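Local atomic coordinates of possible adenyl cyclase-associated protein (Cryptosporidium parvum, PDB entry 2B0R), a protein that probably binds and sequesters monomeric actin, as a member of the cyclase-associated protein family. Residues I64-V75 against R84-F95; M125-L134 against S145-Y154. All blocks are in the same frame, centred on the assembly; numbering follows the deposited sequence.

Contacts 1 and 2 join successive coils of one right-handed parallel beta-helix, and their centres lie 15 Å apart. In each, two neighbouring coils run from one sheet through a bend to the other. Strands 74-81 and 93-100 of contact 1 and strands 131-135 and 152-156 of contact 2 belong to the same sheet, with strand 112-116 between the two pairs. The contacts meet at their bends, where Lys90 NZ of contact 1 packs 4.0 Å from Ile128 CD1 of contact 2. Contact 1 stays within its chain, whereas the outermost strand of contact 2 pairs with a strand of the second subunit, which carries the sheet across the dimer interface.

Contact 1 (I64-V75 against R84-F95); sequences ITLSEGSIKNKV and RIIVEQKVNSIF
Asn92 N donates to Asn73 O over 2.7 Å, the point where two stacked bends start to become strands again. Segments 64-75 and 84-95 are neighbouring coils of a right-handed parallel beta-helix, each leaving one sheet, turning, and entering the other. Before the bend, Ile64 N, Ile86 N, Leu66 N and Glu88 N donate alternately across a regular parallel ladder; Glu88 N reaches Leu66 O at 2.8 Å. Beyond it Val75 N reaches Ser93 O only in a long bond, 3.3 Å, before Phe95 N meets Val75 O in a nearly straight one (172°).

At the bend, Gln89 stands in for the interrupted backbone pairing. A kink at chi2 (-55°) turns its amide back, and NE2 donates to Ser67 O at 3.2 Å, approaching from well above the carbonyl plane. Segment 64-75 has a type I turn from Ser70 to Asn73, steadied by Asn73 OD1, which accepts Ser70 N in its carbonyl plane on a lone pair. Asn73 ND2 is held by Asp50 O, in the turn between strands 44-48 and 51-55.

Inside the helix, Val75 touches three apolar side chains of the other coil. The Val75 and Val91 side chains cross at about a right angle, with Val75 CG2 4.0 Å from Val91 CG1, while Val75 CG1 looks to Val87 CG2 and CB to Ile94 CG1. The outward side is more polar: the Glu88 chain runs obliquely past Thr65, with CG 3.8 Å from Thr65 CG2. The other branch of that threonine, OG1, set beside its own backbone N (chi1 -70°), lies over Ile86, 3.5 Å from CD1.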
loop_
_atom_site.group_PDB
_atom_site.type_symbol
_atom_site.label_atom_id
_atom_site.label_comp_id
_atom_site.label_asym_id
_atom_site.label_seq_id
_atom_site.Cartn_x
_atom_site.Cartn_y
_atom_site.Cartn_z
ATOM N N ILE A 64 10.784 -15.285 23.247
ATOM C CA ILE A 64 9.587 -15.622 24.016
ATOM C C ILE A 64 8.896 -16.789 23.353
ATOM O O ILE A 64 8.515 -16.693 22.174
ATOM C CB ILE A 64 8.600 -14.480 24.102
ATOM C CG1 ILE A 64 9.243 -13.251 24.776
ATOM C CG2 ILE A 64 7.300 -14.955 24.786
ATOM C CD1 ILE A 64 9.951 -13.518 26.155
ATOM N N THR A 65 8.739 -17.880 24.106
ATOM C CA THR A 65 8.120 -19.092 23.592
ATOM C C THR A 65 6.764 -19.362 24.212
ATOM O O THR A 65 6.610 -19.390 25.427
ATOM C CB THR A 65 9.034 -20.338 23.757
ATOM O OG1 THR A 65 10.146 -20.231 22.874
ATOM C CG2 THR A 65 8.300 -21.621 23.420
ATOM N N LEU A 66 5.778 -19.571 23.349
ATOM C CA LEU A 66 4.501 -20.087 23.770
ATOM C C LEU A 66 4.457 -21.573 23.410
ATOM O O LEU A 66 4.410 -21.942 22.234
ATOM C CB LEU A 66 3.396 -19.311 23.092
ATOM C CG LEU A 66 1.991 -19.580 23.581
ATOM C CD1 LEU A 66 1.802 -18.925 24.915
ATOM C CD2 LEU A 66 0.988 -19.041 22.550
ATOM N N SER A 67 4.493 -22.426 24.424
ATOM C CA SER A 67 4.623 -23.858 24.186
ATOM C C SER A 67 3.325 -24.642 24.404
ATOM O O SER A 67 3.277 -25.845 24.201
ATOM C CB SER A 67 5.752 -24.430 25.035
ATOM O OG SER A 67 5.467 -24.226 26.393
ATOM N N GLU A 68 2.280 -23.946 24.796
ATOM C CA GLU A 68 0.985 -24.564 24.975
ATOM C C GLU A 68 -0.006 -24.025 23.932
ATOM O O GLU A 68 0.289 -23.063 23.213
ATOM C CB GLU A 68 0.481 -24.325 26.399
ATOM C CG GLU A 68 0.192 -22.865 26.728
ATOM C CD GLU A 68 -0.476 -22.715 28.068
ATOM O OE1 GLU A 68 0.187 -23.003 29.096
ATOM O OE2 GLU A 68 -1.661 -22.317 28.105
ATOM N N GLY A 69 -1.173 -24.651 23.847
ATOM C CA GLY A 69 -2.210 -24.218 22.923
ATOM C C GLY A 69 -2.613 -25.323 21.971
ATOM O O GLY A 69 -1.899 -26.321 21.793
ATOM N N SER A 70 -3.775 -25.142 21.355
ATOM C CA SER A 70 -4.319 -26.108 20.395
ATOM C C SER A 70 -4.990 -25.339 19.253
ATOM O O SER A 70 -4.968 -24.095 19.242
ATOM C CB SER A 70 -5.336 -26.995 21.087
ATOM O OG SER A 70 -6.399 -26.200 21.588
ATOM N N ILE A 71 -5.617 -26.069 18.327
ATOM C CA ILE A 71 -6.289 -25.456 17.173
ATOM C C ILE A 71 -7.511 -24.600 17.528
ATOM O O ILE A 71 -8.023 -23.852 16.683
ATOM C CB ILE A 71 -6.620 -26.483 16.056
ATOM C CG1 ILE A 71 -7.731 -27.463 16.513
ATOM C CG2 ILE A 71 -5.292 -27.188 15.532
ATOM C CD1 ILE A 71 -8.464 -28.201 15.331
ATOM N N LYS A 72 -7.961 -24.696 18.778
ATOM C CA LYS A 72 -9.089 -23.891 19.274
ATOM C C LYS A 72 -8.667 -22.473 19.633
ATOM O O LYS A 72 -9.512 -21.609 19.848
ATOM C CB LYS A 72 -9.713 -24.541 20.515
ATOM C CG LYS A 72 -10.278 -25.945 20.277
ATOM C CD LYS A 72 -10.877 -26.531 21.549
ATOM C CE LYS A 72 -11.178 -27.999 21.353
ATOM N NZ LYS A 72 -12.178 -28.430 22.353
ATOM N N ASN A 73 -7.361 -22.245 19.714
ATOM C CA ASN A 73 -6.826 -20.998 20.218
ATOM C C ASN A 73 -6.356 -20.038 19.146
ATOM O O ASN A 73 -5.974 -20.437 18.036
ATOM C CB ASN A 73 -5.657 -21.273 21.170
ATOM C CG ASN A 73 -6.094 -21.912 22.462
ATOM O OD1 ASN A 73 -5.696 -23.037 22.778
ATOM N ND2 ASN A 73 -6.918 -21.204 23.216
ATOM N N LYS A 74 -6.367 -18.768 19.513
ATOM C CA LYS A 74 -5.820 -17.701 18.712
ATOM C C LYS A 74 -4.590 -17.176 19.441
ATOM O O LYS A 74 -4.421 -17.419 20.632
ATOM C CB LYS A 74 -6.883 -16.604 18.555
ATOM C CG LYS A 74 -8.074 -17.063 17.737
ATOM C CD LYS A 74 -9.192 -16.086 17.719
ATOM C CE LYS A 74 -10.288 -16.589 16.763
ATOM N NZ LYS A 74 -11.589 -15.825 16.833
ATOM N N VAL A 75 -3.716 -16.475 18.738
ATOM C CA VAL A 75 -2.591 -15.810 19.395
ATOM C C VAL A 75 -2.597 -14.394 18.854
ATOM O O VAL A 75 -2.718 -14.208 17.654
ATOM C CB VAL A 75 -1.254 -16.544 19.107
ATOM C CG1 VAL A 75 -0.055 -15.863 19.804
ATOM C CG2 VAL A 75 -1.345 -18.000 19.544
ATOM N N ARG A 84 12.637 -12.275 19.270
ATOM C CA ARG A 84 12.195 -13.517 18.657
ATOM C C ARG A 84 10.954 -13.975 19.443
ATOM O O ARG A 84 10.975 -14.018 20.680
ATOM C CB ARG A 84 13.326 -14.601 18.616
ATOM C CG ARG A 84 13.189 -15.657 17.399
ATOM C CD ARG A 84 14.366 -16.743 17.207
ATOM N NE ARG A 84 14.471 -17.252 15.800
ATOM C CZ ARG A 84 15.545 -17.104 14.983
ATOM N NH1 ARG A 84 16.658 -16.494 15.424
ATOM N NH2 ARG A 84 15.524 -17.584 13.722
ATOM N N ILE A 85 9.860 -14.236 18.731
ATOM C CA ILE A 85 8.686 -14.917 19.310
ATOM C C ILE A 85 8.479 -16.285 18.630
ATOM O O ILE A 85 8.690 -16.428 17.417
ATOM C CB ILE A 85 7.409 -14.075 19.203
ATOM C CG1 ILE A 85 7.530 -12.801 20.053
ATOM C CG2 ILE A 85 6.196 -14.880 19.636
ATOM C CD1 ILE A 85 8.170 -11.634 19.324
ATOM N N ILE A 86 8.098 -17.279 19.427
ATOM C CA ILE A 86 8.026 -18.649 18.980
ATOM C C ILE A 86 6.748 -19.236 19.468
ATOM O O ILE A 86 6.497 -19.282 20.678
ATOM C CB ILE A 86 9.167 -19.509 19.554
ATOM C CG1 ILE A 86 10.539 -18.920 19.204
ATOM C CG2 ILE A 86 9.086 -20.937 19.035
ATOM C CD1 ILE A 86 11.756 -19.718 19.798
ATOM N N VAL A 87 5.943 -19.708 18.525
ATOM C CA VAL A 87 4.694 -20.390 18.852
ATOM C C VAL A 87 4.862 -21.873 18.526
ATOM O O VAL A 87 5.128 -22.247 17.388
ATOM C CB VAL A 87 3.480 -19.718 18.119
ATOM C CG1 VAL A 87 2.195 -20.433 18.407
ATOM C CG2 VAL A 87 3.359 -18.285 18.565
ATOM N N GLU A 88 4.765 -22.724 19.534
ATOM C CA GLU A 88 5.073 -24.137 19.328
ATOM C C GLU A 88 3.920 -24.902 18.704
ATOM O O GLU A 88 4.122 -25.709 17.803
ATOM C CB GLU A 88 5.529 -24.789 20.620
ATOM C CG GLU A 88 6.875 -24.256 21.064
ATOM C CD GLU A 88 7.687 -25.208 21.968
ATOM O OE1 GLU A 88 7.097 -26.036 22.723
ATOM O OE2 GLU A 88 8.930 -25.083 21.919
ATOM N N GLN A 89 2.711 -24.652 19.184
ATOM C CA GLN A 89 1.575 -25.394 18.711
ATOM C C GLN A 89 0.975 -24.775 17.464
ATOM O O GLN A 89 1.058 -23.553 17.235
ATOM C CB GLN A 89 0.503 -25.486 19.796
ATOM C CG GLN A 89 0.967 -26.056 21.126
ATOM C CD GLN A 89 1.599 -27.412 20.999
ATOM O OE1 GLN A 89 1.063 -28.303 20.356
ATOM N NE2 GLN A 89 2.747 -27.575 21.615
ATOM N N LYS A 90 0.385 -25.640 16.647
ATOM C CA LYS A 90 -0.573 -25.218 15.645
ATOM C C LYS A 90 -1.788 -24.671 16.381
ATOM O O LYS A 90 -2.323 -25.297 17.307
ATOM C CB LYS A 90 -0.958 -26.378 14.720
ATOM C CG LYS A 90 -1.663 -25.950 13.452
ATOM C CD LYS A 90 -1.673 -27.047 12.422
ATOM C CE LYS A 90 -2.622 -26.724 11.299
ATOM N NZ LYS A 90 -2.754 -27.867 10.319
ATOM N N VAL A 91 -2.178 -23.472 15.983
ATOM C CA VAL A 91 -3.305 -22.770 16.571
ATOM C C VAL A 91 -4.296 -22.445 15.470
ATOM O O VAL A 91 -4.036 -22.696 14.275
ATOM C CB VAL A 91 -2.833 -21.458 17.235
ATOM C CG1 VAL A 91 -2.072 -21.760 18.502
ATOM C CG2 VAL A 91 -1.931 -20.691 16.287
ATOM N N ASN A 92 -5.421 -21.852 15.849
ATOM C CA ASN A 92 -6.411 -21.478 14.854
ATOM C C ASN A 92 -5.888 -20.493 13.823
ATOM O O ASN A 92 -6.008 -20.706 12.603
ATOM C CB ASN A 92 -7.657 -20.886 15.505
ATOM C CG ASN A 92 -8.780 -20.747 14.523
ATOM O OD1 ASN A 92 -9.077 -19.663 14.074
ATOM N ND2 ASN A 92 -9.352 -21.856 14.130
ATOM N N SER A 93 -5.328 -19.408 14.336
ATOM C CA SER A 93 -4.911 -18.281 13.543
ATOM C C SER A 93 -4.060 -17.416 14.433
ATOM O O SER A 93 -4.075 -17.559 15.656
ATOM C CB SER A 93 -6.138 -17.482 13.072
ATOM O OG SER A 93 -6.834 -16.922 14.182
ATOM N N ILE A 94 -3.336 -16.501 13.837
ATOM C CA ILE A 94 -2.500 -15.623 14.603
ATOM C C ILE A 94 -2.698 -14.204 14.079
ATOM O O ILE A 94 -2.739 -13.987 12.866
ATOM C CB ILE A 94 -0.991 -16.006 14.444
ATOM C CG1 ILE A 94 -0.728 -17.441 14.920
ATOM C CG2 ILE A 94 -0.095 -14.976 15.166
ATOM C CD1 ILE A 94 0.733 -17.932 14.688
ATOM N N PHE A 95 -2.792 -13.251 14.993
ATOM C CA PHE A 95 -2.925 -11.846 14.646
ATOM C C PHE A 95 -1.677 -11.092 15.173
ATOM O O PHE A 95 -1.366 -11.183 16.363
ATOM C CB PHE A 95 -4.257 -11.290 15.233
ATOM C CG PHE A 95 -4.477 -9.813 14.989
ATOM C CD1 PHE A 95 -4.642 -9.314 13.690
ATOM C CD2 PHE A 95 -4.537 -8.914 16.059
ATOM C CE1 PHE A 95 -4.852 -7.944 13.453
ATOM C CE2 PHE A 95 -4.760 -7.530 15.832
ATOM C CZ PHE A 95 -4.915 -7.053 14.523
#

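Contact 2 (M125-L134 against S145-Y154)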
loop_
_atom_site.group_PDB
_atom_site.type_symbol
_atom_site.label_atom_id
_atom_site.label_comp_id
_atom_site.label_asym_id
_atom_site.label_seq_id
_atom_site.Cartn_x
_atom_site.Cartn_y
_atom_site.Cartn_z
ATOM N N MET A 125 7.598 -20.499 9.276
ATOM C CA MET A 125 6.711 -21.563 9.685
ATOM C C MET A 125 7.424 -22.898 9.522
ATOM O O MET A 125 8.236 -23.056 8.625
ATOM C CB MET A 125 5.452 -21.539 8.806
ATOM C CG MET A 125 5.734 -21.952 7.372
ATOM S SD MET A 125 4.399 -21.757 6.178
ATOM C CE MET A 125 4.433 -19.979 5.912
ATOM N N THR A 126 7.112 -23.866 10.374
ATOM C CA THR A 126 7.628 -25.228 10.152
ATOM C C THR A 126 6.559 -26.122 9.584
ATOM O O THR A 126 6.872 -27.201 9.068
ATOM C CB THR A 126 8.092 -25.917 11.426
ATOM O OG1 THR A 126 6.998 -25.963 12.345
ATOM C CG2 THR A 126 9.269 -25.204 12.044
ATOM N N GLY A 127 5.298 -25.694 9.710
ATOM C CA GLY A 127 4.154 -26.495 9.256
ATOM C C GLY A 127 3.312 -25.835 8.168
ATOM O O GLY A 127 3.849 -25.245 7.221
ATOM N N ILE A 128 1.994 -25.945 8.303
ATOM C CA ILE A 128 1.087 -25.371 7.328
ATOM C C ILE A 128 0.534 -23.995 7.755
ATOM O O ILE A 128 0.032 -23.814 8.876
ATOM C CB ILE A 128 -0.121 -26.328 6.980
ATOM C CG1 ILE A 128 0.313 -27.797 6.921
ATOM C CG2 ILE A 128 -0.770 -25.905 5.636
ATOM C CD1 ILE A 128 -0.914 -28.871 6.911
ATOM N N VAL A 129 0.630 -23.036 6.839
ATOM C CA VAL A 129 -0.085 -21.760 6.968
ATOM C C VAL A 129 -0.852 -21.524 5.673
ATOM O O VAL A 129 -0.260 -21.192 4.668
ATOM C CB VAL A 129 0.855 -20.565 7.298
ATOM C CG1 VAL A 129 0.049 -19.283 7.356
ATOM C CG2 VAL A 129 1.594 -20.775 8.648
ATOM N N PRO A 130 -2.172 -21.781 5.677
ATOM C CA PRO A 130 -2.954 -21.650 4.417
ATOM C C PRO A 130 -2.923 -20.229 3.800
ATOM O O PRO A 130 -2.675 -20.082 2.580
ATOM C CB PRO A 130 -4.383 -22.037 4.831
ATOM C CG PRO A 130 -4.217 -22.845 6.108
ATOM C CD PRO A 130 -2.995 -22.261 6.806
ATOM N N THR A 131 -3.090 -19.217 4.660
ATOM C CA THR A 131 -3.334 -17.838 4.266
ATOM C C THR A 131 -2.516 -16.892 5.126
ATOM O O THR A 131 -2.497 -17.022 6.368
ATOM C CB THR A 131 -4.867 -17.508 4.526
ATOM O OG1 THR A 131 -5.654 -18.248 3.611
ATOM C CG2 THR A 131 -5.192 -16.052 4.377
ATOM N N ILE A 132 -1.876 -15.919 4.497
ATOM C CA ILE A 132 -1.298 -14.784 5.230
ATOM C C ILE A 132 -1.789 -13.453 4.665
ATOM O O ILE A 132 -1.898 -13.265 3.447
ATOM C CB ILE A 132 0.251 -14.747 5.177
ATOM C CG1 ILE A 132 0.854 -16.008 5.781
ATOM C CG2 ILE A 132 0.808 -13.453 5.890
ATOM C CD1 ILE A 132 2.385 -16.113 5.538
ATOM N N SER A 133 -2.043 -12.511 5.557
ATOM C CA SER A 133 -2.498 -11.215 5.122
ATOM C C SER A 133 -1.612 -10.108 5.668
ATOM O O SER A 133 -1.325 -10.047 6.877
ATOM C CB SER A 133 -3.996 -11.035 5.465
ATOM O OG SER A 133 -4.210 -9.811 6.107
ATOM N N LEU A 134 -1.157 -9.255 4.756
ATOM C CA LEU A 134 -0.280 -8.136 5.099
ATOM C C LEU A 134 -0.935 -6.835 4.740
ATOM O O LEU A 134 -1.283 -6.603 3.584
ATOM C CB LEU A 134 1.038 -8.213 4.331
ATOM C CG LEU A 134 1.864 -9.484 4.325
ATOM C CD1 LEU A 134 3.122 -9.209 3.561
ATOM C CD2 LEU A 134 2.195 -9.940 5.723
ATOM N N SER A 145 7.712 -23.459 4.921
ATOM C CA SER A 145 8.110 -24.855 5.023
ATOM C C SER A 145 7.925 -25.501 3.658
ATOM O O SER A 145 7.146 -25.021 2.866
ATOM C CB SER A 145 7.225 -25.570 6.023
ATOM O OG SER A 145 5.893 -25.669 5.523
ATOM N N LYS A 146 8.657 -26.585 3.389
ATOM C CA LYS A 146 8.466 -27.379 2.171
ATOM C C LYS A 146 6.968 -27.660 2.009
ATOM O O LYS A 146 6.402 -27.423 0.948
ATOM C CB LYS A 146 9.282 -28.702 2.225
ATOM C CG LYS A 146 10.695 -28.664 1.570
ATOM N N GLU A 147 6.348 -28.124 3.094
ATOM C CA GLU A 147 4.910 -28.418 3.188
ATOM C C GLU A 147 3.953 -27.208 2.925
ATOM O O GLU A 147 2.851 -27.380 2.417
ATOM C CB GLU A 147 4.646 -29.016 4.580
ATOM C CG GLU A 147 3.210 -29.455 4.881
ATOM C CD GLU A 147 3.067 -30.204 6.225
ATOM O OE1 GLU A 147 3.729 -29.823 7.244
ATOM O OE2 GLU A 147 2.272 -31.178 6.253
ATOM N N GLY A 148 4.386 -26.002 3.285
ATOM C CA GLY A 148 3.527 -24.828 3.211
ATOM C C GLY A 148 3.850 -23.882 2.070
ATOM O O GLY A 148 3.572 -22.700 2.165
ATOM N N LYS A 149 4.433 -24.416 0.993
ATOM C CA LYS A 149 4.787 -23.639 -0.216
ATOM C C LYS A 149 3.610 -22.893 -0.885
ATOM O O LYS A 149 3.818 -21.868 -1.533
ATOM C CB LYS A 149 5.467 -24.561 -1.255
ATOM C CG LYS A 149 6.996 -24.403 -1.375
ATOM N N ASN A 150 2.391 -23.412 -0.720
ATOM C CA ASN A 150 1.223 -22.961 -1.506
ATOM C C ASN A 150 0.429 -21.871 -0.811
ATOM O O ASN A 150 -0.769 -21.702 -1.079
ATOM C CB ASN A 150 0.259 -24.143 -1.829
ATOM C CG ASN A 150 0.947 -25.289 -2.541
ATOM O OD1 ASN A 150 1.852 -25.092 -3.352
ATOM N ND2 ASN A 150 0.525 -26.503 -2.229
ATOM N N VAL A 151 1.090 -21.149 0.086
ATOM C CA VAL A 151 0.423 -20.167 0.948
ATOM C C VAL A 151 -0.088 -18.946 0.148
ATOM O O VAL A 151 0.568 -18.477 -0.756
ATOM C CB VAL A 151 1.364 -19.735 2.113
ATOM C CG1 VAL A 151 2.655 -19.090 1.557
ATOM C CG2 VAL A 151 0.642 -18.841 3.083
ATOM N N GLU A 152 -1.279 -18.480 0.483
ATOM C CA GLU A 152 -1.880 -17.333 -0.176
ATOM C C GLU A 152 -1.591 -16.115 0.633
ATOM O O GLU A 152 -1.897 -16.071 1.824
ATOM C CB GLU A 152 -3.365 -17.523 -0.261
ATOM C CG GLU A 152 -3.771 -18.695 -1.119
ATOM C CD GLU A 152 -5.276 -18.799 -1.264
ATOM O OE1 GLU A 152 -5.712 -19.697 -2.009
ATOM O OE2 GLU A 152 -6.020 -17.999 -0.624
ATOM N N VAL A 153 -0.950 -15.136 0.016
ATOM C CA VAL A 153 -0.606 -13.894 0.723
ATOM C C VAL A 153 -1.462 -12.754 0.186
ATOM O O VAL A 153 -1.434 -12.456 -0.997
ATOM C CB VAL A 153 0.911 -13.531 0.618
ATOM C CG1 VAL A 153 1.271 -12.491 1.647
ATOM C CG2 VAL A 153 1.787 -14.753 0.802
ATOM N N TYR A 154 -2.263 -12.167 1.057
ATOM C CA TYR A 154 -3.067 -10.998 0.719
ATOM C C TYR A 154 -2.304 -9.763 1.171
ATOM O O TYR A 154 -1.736 -9.747 2.278
ATOM C CB TYR A 154 -4.465 -11.088 1.361
ATOM C CG TYR A 154 -5.302 -12.219 0.795
ATOM C CD1 TYR A 154 -5.125 -13.558 1.235
ATOM C CD2 TYR A 154 -6.258 -11.971 -0.199
ATOM C CE1 TYR A 154 -5.905 -14.623 0.697
ATOM C CE2 TYR A 154 -7.022 -13.015 -0.764
ATOM C CZ TYR A 154 -6.848 -14.336 -0.307
ATOM O OH TYR A 154 -7.608 -15.343 -0.875
#
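Ile132 is bonded through both its backbone polar atoms to the next strand: its N donates to Glu152 O and its O accepts Tyr154 N, each at 2.7 Å. Glu152 N on Pro130 O and Leu134 N on Tyr154 O extend this parallel ladder at its two ends.

Among the side-chain hydrogen bonds, Ser145 OG donates to Gly127 O at 2.7 Å, with the hydroxyl tilted 28° from the carbonyl plane. It ties together the two coils where they have just left strands 121-125 and 140-143. On the outward side of the ladder, Tyr154 OH donates to Glu152 OE2 at 3.1 Å, meeting the carboxylate from above its plane and linking alternate residues of one strand.

These are late coils of the right-handed parallel beta-helix, and strand 152-156 is the last of its sheet within the chain; Val153 and Tyr154 pair antiparallel with a strand of the second subunit.

The van der Waals contacts fall mostly on the inward side. Val151 CG2, anti to its own N, sits 3.9 Å from Ile132 CG1 and also faces Val129 CG1. Val153 CG1 touches both Ile132 CB and Leu134 CG, 4.1 Å from the latter. Outside, Thr131 CG2 approaches the Tyr154 ring obliquely, 4.0 Å from CE1. At the bend the extended Glu147 chain slants past Ile128, bringing its carboxylate carbon CD within 3.7 Å of Ile128 CG1.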